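PDB 6DYS: ebony from Drosophila melanogaster, which probably couples beta-alanine to dopamine and other biogenic amines as an NRPS-like enzyme, the chain here being its C-terminal, GNAT-like acyltransferase domain. Local coordinates for residues K28-Q33 with T164-Q169; T75-D80 with H121-G126; N117-S122 with G158-N163. All blocks are in the same frame, centred on the assembly; numbering follows the deposited sequence.

Contact 1: residues K28-Q33 with T164-Q169. With HJ1 (N-[2-(3,4-dihydroxyphenyl)ethyl]-beta-alaninamide), chain C.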
# COMPACT_ATOMS: atom_id res chain seq x y z
N LYS A 28 10.99 8.69 0.95
CA LYS A 28 10.95 7.81 2.12
C LYS A 28 10.76 6.35 1.71
O LYS A 28 11.21 5.44 2.42
CB LYS A 28 9.85 8.26 3.08
CG LYS A 28 10.18 9.57 3.79
CD LYS A 28 8.94 10.31 4.27
CE LYS A 28 8.52 9.88 5.67
NZ LYS A 28 7.56 10.87 6.27
N ALA A 29 10.13 6.13 0.56
CA ALA A 29 9.87 4.77 0.10
C ALA A 29 11.17 4.05 -0.19
O ALA A 29 12.07 4.59 -0.84
CB ALA A 29 8.98 4.81 -1.14
N ASP A 30 11.27 2.80 0.29
CA ASP A 30 12.52 2.06 0.22
C ASP A 30 12.88 1.65 -1.21
O ASP A 30 14.06 1.45 -1.51
CB ASP A 30 12.45 0.82 1.11
CG ASP A 30 12.17 1.15 2.57
OD1 ASP A 30 11.03 1.55 2.90
OD2 ASP A 30 13.09 1.01 3.40
N LEU A 31 11.89 1.50 -2.09
CA LEU A 31 12.18 1.08 -3.45
C LEU A 31 12.57 2.26 -4.33
O LEU A 31 13.60 2.23 -5.00
CB LEU A 31 10.98 0.34 -4.05
CG LEU A 31 10.69 -1.08 -3.56
CD1 LEU A 31 9.37 -1.56 -4.13
CD2 LEU A 31 11.81 -2.05 -3.92
N GLU A 32 11.75 3.31 -4.33
CA GLU A 32 11.99 4.49 -5.17
C GLU A 32 13.31 5.18 -4.86
O GLU A 32 13.84 5.87 -5.74
CB GLU A 32 10.89 5.53 -5.00
CG GLU A 32 9.55 5.13 -5.51
CD GLU A 32 8.71 4.47 -4.45
OE1 GLU A 32 9.03 3.33 -4.06
OE2 GLU A 32 7.72 5.10 -4.01
N GLN A 33 13.84 5.04 -3.64
CA GLN A 33 15.07 5.73 -3.30
C GLN A 33 16.20 5.33 -4.23
O GLN A 33 17.12 6.13 -4.48
CB GLN A 33 15.46 5.44 -1.84
CG GLN A 33 15.89 4.01 -1.59
CD GLN A 33 16.32 3.77 -0.15
OE1 GLN A 33 17.05 4.57 0.43
NE2 GLN A 33 15.86 2.68 0.43
N THR A 164 7.10 -3.34 1.71
CA THR A 164 8.40 -2.98 1.18
C THR A 164 9.27 -2.21 2.17
O THR A 164 10.39 -1.85 1.82
CB THR A 164 8.24 -2.16 -0.10
OG1 THR A 164 7.43 -1.01 0.17
CG2 THR A 164 7.57 -3.00 -1.18
N SER A 165 8.78 -1.95 3.38
CA SER A 165 9.61 -1.36 4.42
C SER A 165 9.73 -2.31 5.60
O SER A 165 8.85 -3.15 5.82
CB SER A 165 9.03 -0.01 4.90
OG SER A 165 7.95 -0.19 5.79
N PRO A 166 10.81 -2.21 6.38
CA PRO A 166 10.94 -3.08 7.56
C PRO A 166 9.77 -2.99 8.53
O PRO A 166 9.36 -4.02 9.09
CB PRO A 166 12.25 -2.58 8.19
CG PRO A 166 13.06 -2.12 7.03
CD PRO A 166 12.06 -1.48 6.09
N LEU A 167 9.20 -1.80 8.72
CA LEU A 167 8.14 -1.63 9.71
C LEU A 167 6.86 -2.34 9.27
O LEU A 167 6.25 -3.06 10.06
CB LEU A 167 7.87 -0.15 9.95
CG LEU A 167 6.63 0.14 10.79
CD1 LEU A 167 6.76 -0.51 12.18
CD2 LEU A 167 6.42 1.64 10.92
N THR A 168 6.44 -2.13 8.02
CA THR A 168 5.23 -2.78 7.55
C THR A 168 5.43 -4.28 7.41
O THR A 168 4.50 -5.06 7.67
CB THR A 168 4.78 -2.16 6.22
OG1 THR A 168 5.87 -2.19 5.28
CG2 THR A 168 4.32 -0.72 6.43
N GLN A 169 6.62 -4.71 7.02
CA GLN A 169 6.91 -6.14 6.98
C GLN A 169 6.83 -6.75 8.37
O GLN A 169 6.22 -7.80 8.58
CB GLN A 169 8.29 -6.39 6.36
CG GLN A 169 8.36 -6.02 4.88
CD GLN A 169 9.78 -5.87 4.39
OE1 GLN A 169 10.74 -6.01 5.16
NE2 GLN A 169 9.94 -5.59 3.09
C02 HJ1 C . 1.47 -1.77 3.00
C03 HJ1 C . 1.60 -1.61 1.49
C04 HJ1 C . 1.86 -0.12 1.08
C07 HJ1 C . 3.57 -0.84 -0.67
C08 HJ1 C . 3.26 -0.78 -2.21
C09 HJ1 C . 3.93 0.34 -2.89
C10 HJ1 C . 3.24 1.07 -3.87
C11 HJ1 C . 3.87 2.14 -4.53
C12 HJ1 C . 5.17 2.48 -4.20
C14 HJ1 C . 5.86 1.75 -3.21
C16 HJ1 C . 5.22 0.68 -2.56
N01 HJ1 C . 0.63 -2.92 3.36
N06 HJ1 C . 2.83 0.21 0.02
O05 HJ1 C . 1.29 0.74 1.61
O13 HJ1 C . 5.81 3.59 -4.88
O15 HJ1 C . 7.29 2.10 -2.83
O HOH W 1 8.83 1.29 1.60

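Contact 2: residues T75-D80 with H121-G126. With HJ1 (N-[2-(3,4-dihydroxyphenyl)ethyl]-beta-alaninamide), chain C.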
# COMPACT_ATOMS: atom_id res chain seq x y z
N THR A 75 -4.42 6.78 6.13
CA THR A 75 -5.33 6.28 5.11
C THR A 75 -4.89 4.89 4.66
O THR A 75 -3.69 4.58 4.64
CB THR A 75 -5.41 7.26 3.91
OG1 THR A 75 -6.45 6.85 3.01
CG2 THR A 75 -4.09 7.32 3.16
N ALA A 76 -5.87 4.06 4.34
CA ALA A 76 -5.64 2.73 3.80
C ALA A 76 -6.38 2.62 2.47
O ALA A 76 -7.61 2.74 2.43
CB ALA A 76 -6.12 1.65 4.77
N LEU A 77 -5.64 2.40 1.39
CA LEU A 77 -6.22 2.33 0.06
C LEU A 77 -6.28 0.87 -0.37
O LEU A 77 -5.26 0.18 -0.40
CB LEU A 77 -5.42 3.16 -0.94
CG LEU A 77 -5.18 4.61 -0.54
CD1 LEU A 77 -4.46 5.37 -1.64
CD2 LEU A 77 -6.50 5.29 -0.19
N ASN A 78 -7.49 0.40 -0.68
CA ASN A 78 -7.72 -1.00 -1.01
C ASN A 78 -8.52 -1.13 -2.29
O ASN A 78 -9.36 -0.29 -2.60
CB ASN A 78 -8.46 -1.71 0.11
CG ASN A 78 -7.83 -1.49 1.44
OD1 ASN A 78 -6.69 -1.90 1.66
ND2 ASN A 78 -8.55 -0.82 2.34
N PHE A 79 -8.24 -2.21 -3.01
CA PHE A 79 -9.05 -2.64 -4.14
C PHE A 79 -9.26 -4.14 -4.03
O PHE A 79 -8.48 -4.85 -3.38
CB PHE A 79 -8.38 -2.35 -5.49
CG PHE A 79 -8.61 -0.96 -6.01
CD1 PHE A 79 -9.89 -0.49 -6.22
CD2 PHE A 79 -7.54 -0.14 -6.31
CE1 PHE A 79 -10.10 0.79 -6.71
CE2 PHE A 79 -7.74 1.13 -6.81
CZ PHE A 79 -9.02 1.60 -7.01
N ASP A 80 -10.32 -4.63 -4.66
CA ASP A 80 -10.36 -6.03 -5.05
C ASP A 80 -9.20 -6.28 -5.99
O ASP A 80 -9.08 -5.62 -7.02
CB ASP A 80 -11.70 -6.36 -5.72
CG ASP A 80 -11.83 -7.83 -6.13
OD1 ASP A 80 -10.81 -8.54 -6.28
OD2 ASP A 80 -12.98 -8.28 -6.31
N HIS A 121 -6.94 -6.31 -1.84
CA HIS A 121 -5.58 -5.85 -2.09
C HIS A 121 -5.35 -4.57 -1.30
O HIS A 121 -5.89 -3.52 -1.64
CB HIS A 121 -5.35 -5.61 -3.58
CG HIS A 121 -3.92 -5.33 -3.93
ND1 HIS A 121 -3.56 -4.62 -5.06
CD2 HIS A 121 -2.77 -5.68 -3.32
CE1 HIS A 121 -2.24 -4.55 -5.12
NE2 HIS A 121 -1.74 -5.18 -4.08
N SER A 122 -4.57 -4.66 -0.23
CA SER A 122 -4.13 -3.48 0.51
C SER A 122 -2.90 -2.95 -0.22
O SER A 122 -1.78 -3.42 0.02
CB SER A 122 -3.84 -3.82 1.97
OG SER A 122 -3.24 -2.73 2.64
N PHE A 123 -3.09 -1.99 -1.12
CA PHE A 123 -2.01 -1.60 -2.01
C PHE A 123 -1.29 -0.33 -1.59
O PHE A 123 -0.14 -0.12 -2.00
CB PHE A 123 -2.53 -1.46 -3.45
CG PHE A 123 -3.38 -0.25 -3.70
CD1 PHE A 123 -2.83 0.90 -4.25
CD2 PHE A 123 -4.74 -0.27 -3.43
CE1 PHE A 123 -3.61 2.01 -4.50
CE2 PHE A 123 -5.53 0.85 -3.68
CZ PHE A 123 -4.96 1.99 -4.22
N MET A 124 -1.92 0.52 -0.78
CA MET A 124 -1.25 1.72 -0.30
C MET A 124 -1.75 2.03 1.10
O MET A 124 -2.95 1.89 1.38
CB MET A 124 -1.46 2.92 -1.22
CG MET A 124 -0.51 2.94 -2.41
SD MET A 124 -0.05 4.59 -2.96
CE MET A 124 -0.99 4.70 -4.47
N MET A 125 -0.83 2.45 1.95
CA MET A 125 -1.13 2.86 3.31
C MET A 125 -0.21 4.02 3.64
O MET A 125 0.94 4.04 3.20
CB MET A 125 -0.94 1.70 4.29
CG MET A 125 -1.82 1.75 5.52
SD MET A 125 -1.68 0.26 6.52
CE MET A 125 -3.17 -0.63 6.05
N GLY A 126 -0.73 5.00 4.37
CA GLY A 126 0.05 6.17 4.72
C GLY A 126 -0.43 6.79 6.01
O GLY A 126 -1.58 6.62 6.42
C02 HJ1 C . 1.47 -1.77 3.00
C03 HJ1 C . 1.60 -1.61 1.49
C04 HJ1 C . 1.86 -0.12 1.08
C07 HJ1 C . 3.57 -0.84 -0.67
C08 HJ1 C . 3.26 -0.78 -2.21
C09 HJ1 C . 3.93 0.34 -2.89
C10 HJ1 C . 3.24 1.07 -3.87
C11 HJ1 C . 3.87 2.14 -4.53
C12 HJ1 C . 5.17 2.48 -4.20
C14 HJ1 C . 5.86 1.75 -3.21
C16 HJ1 C . 5.22 0.68 -2.56
N01 HJ1 C . 0.63 -2.92 3.36
N06 HJ1 C . 2.83 0.21 0.02
O05 HJ1 C . 1.29 0.74 1.61
O13 HJ1 C . 5.81 3.59 -4.88
O15 HJ1 C . 7.29 2.10 -2.83
O HOH W 2 -4.36 -0.52 2.45

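Contact 3: residues N117-S122 with G158-N163. With HJ1 (N-[2-(3,4-dihydroxyphenyl)ethyl]-beta-alaninamide), chain C.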
# COMPACT_ATOMS: atom_id res chain seq x y z
N ASN A 117 -14.23 -10.39 -5.41
CA ASN A 117 -14.59 -10.29 -4.00
C ASN A 117 -13.92 -11.38 -3.16
O ASN A 117 -14.47 -11.84 -2.16
CB ASN A 117 -16.11 -10.34 -3.80
CG ASN A 117 -16.53 -9.85 -2.42
OD1 ASN A 117 -17.10 -8.77 -2.29
ND2 ASN A 117 -16.22 -10.62 -1.38
N GLN A 118 -12.72 -11.80 -3.57
CA GLN A 118 -11.94 -12.79 -2.83
C GLN A 118 -10.71 -12.18 -2.19
O GLN A 118 -10.42 -12.44 -1.02
CB GLN A 118 -11.51 -13.94 -3.76
CG GLN A 118 -12.64 -14.70 -4.44
CD GLN A 118 -13.27 -15.74 -3.53
OE1 GLN A 118 -12.91 -15.87 -2.36
NE2 GLN A 118 -14.22 -16.49 -4.08
N ILE A 119 -9.97 -11.38 -2.94
CA ILE A 119 -8.65 -10.90 -2.54
C ILE A 119 -8.75 -9.40 -2.31
O ILE A 119 -8.83 -8.62 -3.27
CB ILE A 119 -7.60 -11.22 -3.61
CG1 ILE A 119 -7.66 -12.70 -4.03
CG2 ILE A 119 -6.23 -10.94 -3.09
CD1 ILE A 119 -6.73 -13.00 -5.17
N LEU A 120 -8.75 -8.98 -1.05
CA LEU A 120 -8.69 -7.56 -0.72
C LEU A 120 -7.24 -7.11 -0.82
O LEU A 120 -6.40 -7.50 -0.00
CB LEU A 120 -9.25 -7.30 0.67
CG LEU A 120 -9.32 -5.80 1.01
CD1 LEU A 120 -10.28 -5.08 0.06
CD2 LEU A 120 -9.69 -5.57 2.47
N HIS A 121 -6.94 -6.31 -1.84
CA HIS A 121 -5.58 -5.85 -2.09
C HIS A 121 -5.35 -4.57 -1.30
O HIS A 121 -5.89 -3.52 -1.64
CB HIS A 121 -5.35 -5.61 -3.58
CG HIS A 121 -3.92 -5.33 -3.93
ND1 HIS A 121 -3.56 -4.62 -5.06
CD2 HIS A 121 -2.77 -5.68 -3.32
CE1 HIS A 121 -2.24 -4.55 -5.12
NE2 HIS A 121 -1.74 -5.18 -4.08
N SER A 122 -4.57 -4.66 -0.23
CA SER A 122 -4.13 -3.48 0.51
C SER A 122 -2.90 -2.95 -0.22
O SER A 122 -1.78 -3.42 0.02
CB SER A 122 -3.84 -3.82 1.97
OG SER A 122 -3.24 -2.73 2.64
N GLY A 158 -9.50 -12.93 2.04
CA GLY A 158 -8.24 -12.62 2.69
C GLY A 158 -7.69 -11.30 2.20
O GLY A 158 -8.19 -10.70 1.25
N ILE A 159 -6.63 -10.87 2.88
CA ILE A 159 -5.99 -9.58 2.63
C ILE A 159 -4.62 -9.84 2.01
O ILE A 159 -3.82 -10.61 2.54
CB ILE A 159 -5.86 -8.77 3.93
CG1 ILE A 159 -7.24 -8.51 4.52
CG2 ILE A 159 -5.13 -7.45 3.67
CD1 ILE A 159 -7.22 -8.02 5.95
N PHE A 160 -4.36 -9.18 0.88
CA PHE A 160 -3.18 -9.39 0.06
C PHE A 160 -2.41 -8.08 -0.01
O PHE A 160 -2.99 -7.03 -0.30
CB PHE A 160 -3.60 -9.84 -1.34
CG PHE A 160 -2.48 -10.31 -2.21
CD1 PHE A 160 -1.61 -11.30 -1.79
CD2 PHE A 160 -2.33 -9.80 -3.50
CE1 PHE A 160 -0.60 -11.75 -2.62
CE2 PHE A 160 -1.32 -10.24 -4.33
CZ PHE A 160 -0.45 -11.22 -3.89
N THR A 161 -1.11 -8.13 0.26
CA THR A 161 -0.31 -6.91 0.22
C THR A 161 1.15 -7.28 0.04
O THR A 161 1.58 -8.38 0.39
CB THR A 161 -0.52 -6.07 1.49
OG1 THR A 161 0.03 -4.76 1.31
CG2 THR A 161 0.15 -6.72 2.70
N THR A 162 1.91 -6.35 -0.54
CA THR A 162 3.36 -6.43 -0.60
C THR A 162 3.94 -5.35 0.29
O THR A 162 3.72 -4.16 0.05
CB THR A 162 3.88 -6.28 -2.03
OG1 THR A 162 3.24 -7.23 -2.86
CG2 THR A 162 5.38 -6.52 -2.09
N ASN A 163 4.67 -5.75 1.32
CA ASN A 163 5.26 -4.81 2.25
C ASN A 163 6.72 -4.61 1.88
O ASN A 163 7.47 -5.57 1.72
CB ASN A 163 5.12 -5.31 3.69
CG ASN A 163 3.68 -5.25 4.19
OD1 ASN A 163 3.02 -4.23 4.05
ND2 ASN A 163 3.20 -6.35 4.75
C02 HJ1 C . 1.47 -1.77 3.00
C03 HJ1 C . 1.60 -1.61 1.49
C04 HJ1 C . 1.86 -0.12 1.08
C07 HJ1 C . 3.57 -0.84 -0.67
C08 HJ1 C . 3.26 -0.78 -2.21
C09 HJ1 C . 3.93 0.34 -2.89
C10 HJ1 C . 3.24 1.07 -3.87
C11 HJ1 C . 3.87 2.14 -4.53
C12 HJ1 C . 5.17 2.48 -4.20
C14 HJ1 C . 5.86 1.75 -3.21
C16 HJ1 C . 5.22 0.68 -2.56
N01 HJ1 C . 0.63 -2.92 3.36
N06 HJ1 C . 2.83 0.21 0.02
O05 HJ1 C . 1.29 0.74 1.61
O13 HJ1 C . 5.81 3.59 -4.88
O15 HJ1 C . 7.29 2.10 -2.83
O HOH W 3 1.23 -3.33 -1.34

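Contact 1: residues K28-Q33 with T164-Q169
D30 and S165 mark the nearest approach of the two backbones, with their CA atoms 6.1 Å apart. Segment 28-33 is a loop that turns into a 3-10 segment at E32. Segment 164-169 passes from loop into helix 166-174, and S165 occupies the N-cap position. No direct hydrogen bond joins the two segments, so side chains and one water carry the contact.

D30 does most of the touching. Its CG lies anti to the carbonyl carbon (chi1 -59°), which lays the carboxylate over the 164-166 backbone. CB packs at 3.4 Å from the carbonyl O of T164, OD1 reaches the CB of S165 at 3.2 Å, and OD2 faces the ring CD of P166. The polar link is the water, which donates to D30 OD1 at 2.6 Å and is hydrogen-bonded to T164 OG1 at 3.0 Å. The T164 methyl CG2 meets L31 CD1 at 3.7 Å, the two side chains crossing at about a right angle. S165 OG turns instead to T168 OG1 in the first turn of the helix.

Next to this junction E32 grips the catechol of the bound beta-alanyl-dopamine with both carboxylate oxygens: O15 donates to OE1 over a very short 2.5 Å, and O13 to OE2 at 2.6 Å. OE2 also bonds Y44 OH, consistent with a carboxylate held in orientation.

The contact thus joins the loop between helices 14-25 and 41-58 to the start of helix 166-174. Helix 93-111 packs on L31 through V96 and F99, and helix 133-153 meets L167 and T168.

Contact 2: residues T75-D80 with H121-G126
F79 and F123 set their rings nearly parallel, planes at 12°, yet slid so far apart (centroids 5.3 Å) that they barely overlap; the touch is F79 CD2 on F123 CE2. F123 stands where the pairing of these antiparallel strands slips by one residue. F123 N and M124 N both point to L77 O, the latter by a weak bond, which defines a classic beta bulge. With CG held between the backbone N and the carbonyl carbon (chi1 73°), the F123 ring swings back over the neighbouring strand, and its CZ meets L77 CB at 3.5 Å.

L77 continues the row: its CD1 packs on M124 CB at 3.9 Å, while L77 N donates to M124 O at 2.7 Å. L48 and L55 of helix 41-58 cover L77. H121 lies on this same face of the sheet and pairs with F79 through two backbone bonds. Its ring is held at both nitrogens, ND1 by E84 and NE2 by E104, and F123 CB lies over one ring face, offset toward the rim.

The other face carries A76, N78, S122 and M125. A76 CB touches M125 CE at 3.9 Å beside helix 133-153. N78 OD1 comes within 3.2 Å of S122 CA, and ND2 bonds L60 O. A water is hydrogen-bonded to N78 OD1, S122 OG and M124 O, though competing acceptors leave its donor assignments uncertain.

A bulge in this central strand is a hallmark of the GNAT fold. Here it coincides with the amide carbonyl of the bound beta-alanyl-dopamine: M125 N makes a weak bond to O05, at 2.7 Å but with an angle of 120°. So bent a bond could polarise the carbonyl only modestly; its place is consistent with the N-H beside the bulge that receives the acyl carbonyl in GNAT enzymes.

Contact 3: residues N117-S122 with G158-N163
F160, L120 and S122 have the most surface buried where strands 119-127 and 158-163 run parallel, the two strands of a beta-alpha-beta crossover through helix 133-153. F160 N donates to L120 O at 2.8 Å and a nearly straight 171°, and F160 O in turn accepts S122 N. Behind them L120 N is bonded to G158 O.

The F160 side chain lies alongside I119, both pointing the same way, with its CB only 3.3 Å from I119 CG2. W210 of strand 205-212 packs against both residues. The edge of the H121 ring adds CD2 at 3.3 Å from F160 O, which lies in the ring plane. On the opposite face L120 and I159 meet loosely, L120 CD2 to I159 CG1, under V147 and A151 of helix 133-153.

Towards the ligand the strands part, a splay known from GNAT folds. T161 OG1, turned opposite its backbone N (chi1 -167°) to lie between S122 O and the amine N01 of beta-alanyl-dopamine, donates to S122 O at 2.6 Å. N01 donates to T161 OG1 at 2.8 Å and also to N163 OD1. A valine at T161 is likely to leave S122 O without its hydroxyl donor and the amine with one acceptor fewer. The next backbone rung is replaced by a water, which donates to S122 O at 3.3 Å and accepts T162 N at 3.2 Å.

How the contacts relate
From the N terminus, contact 1 opens first, at the loop 28-33, and closes last, at 164-169, so its span encloses the other two. Contact 2 opens at 75-80 and closes at 121-126, pairing strands 71-80 and 119-127. Before it is complete, contact 3 begins at 117-122, sharing H121 and S122, and closes at 158-163. The two therefore chain three neighbouring strands of the central sheet, and D80 OD2 bonds N117 N between them. Strand 158-163 leads directly into the closing half of contact 1, where Q169 NE2 probably bonds N163 O. All three contacts touch beta-alanyl-dopamine: contact 1 at the catechol, contact 2 at the amide carbonyl, contact 3 at the amine.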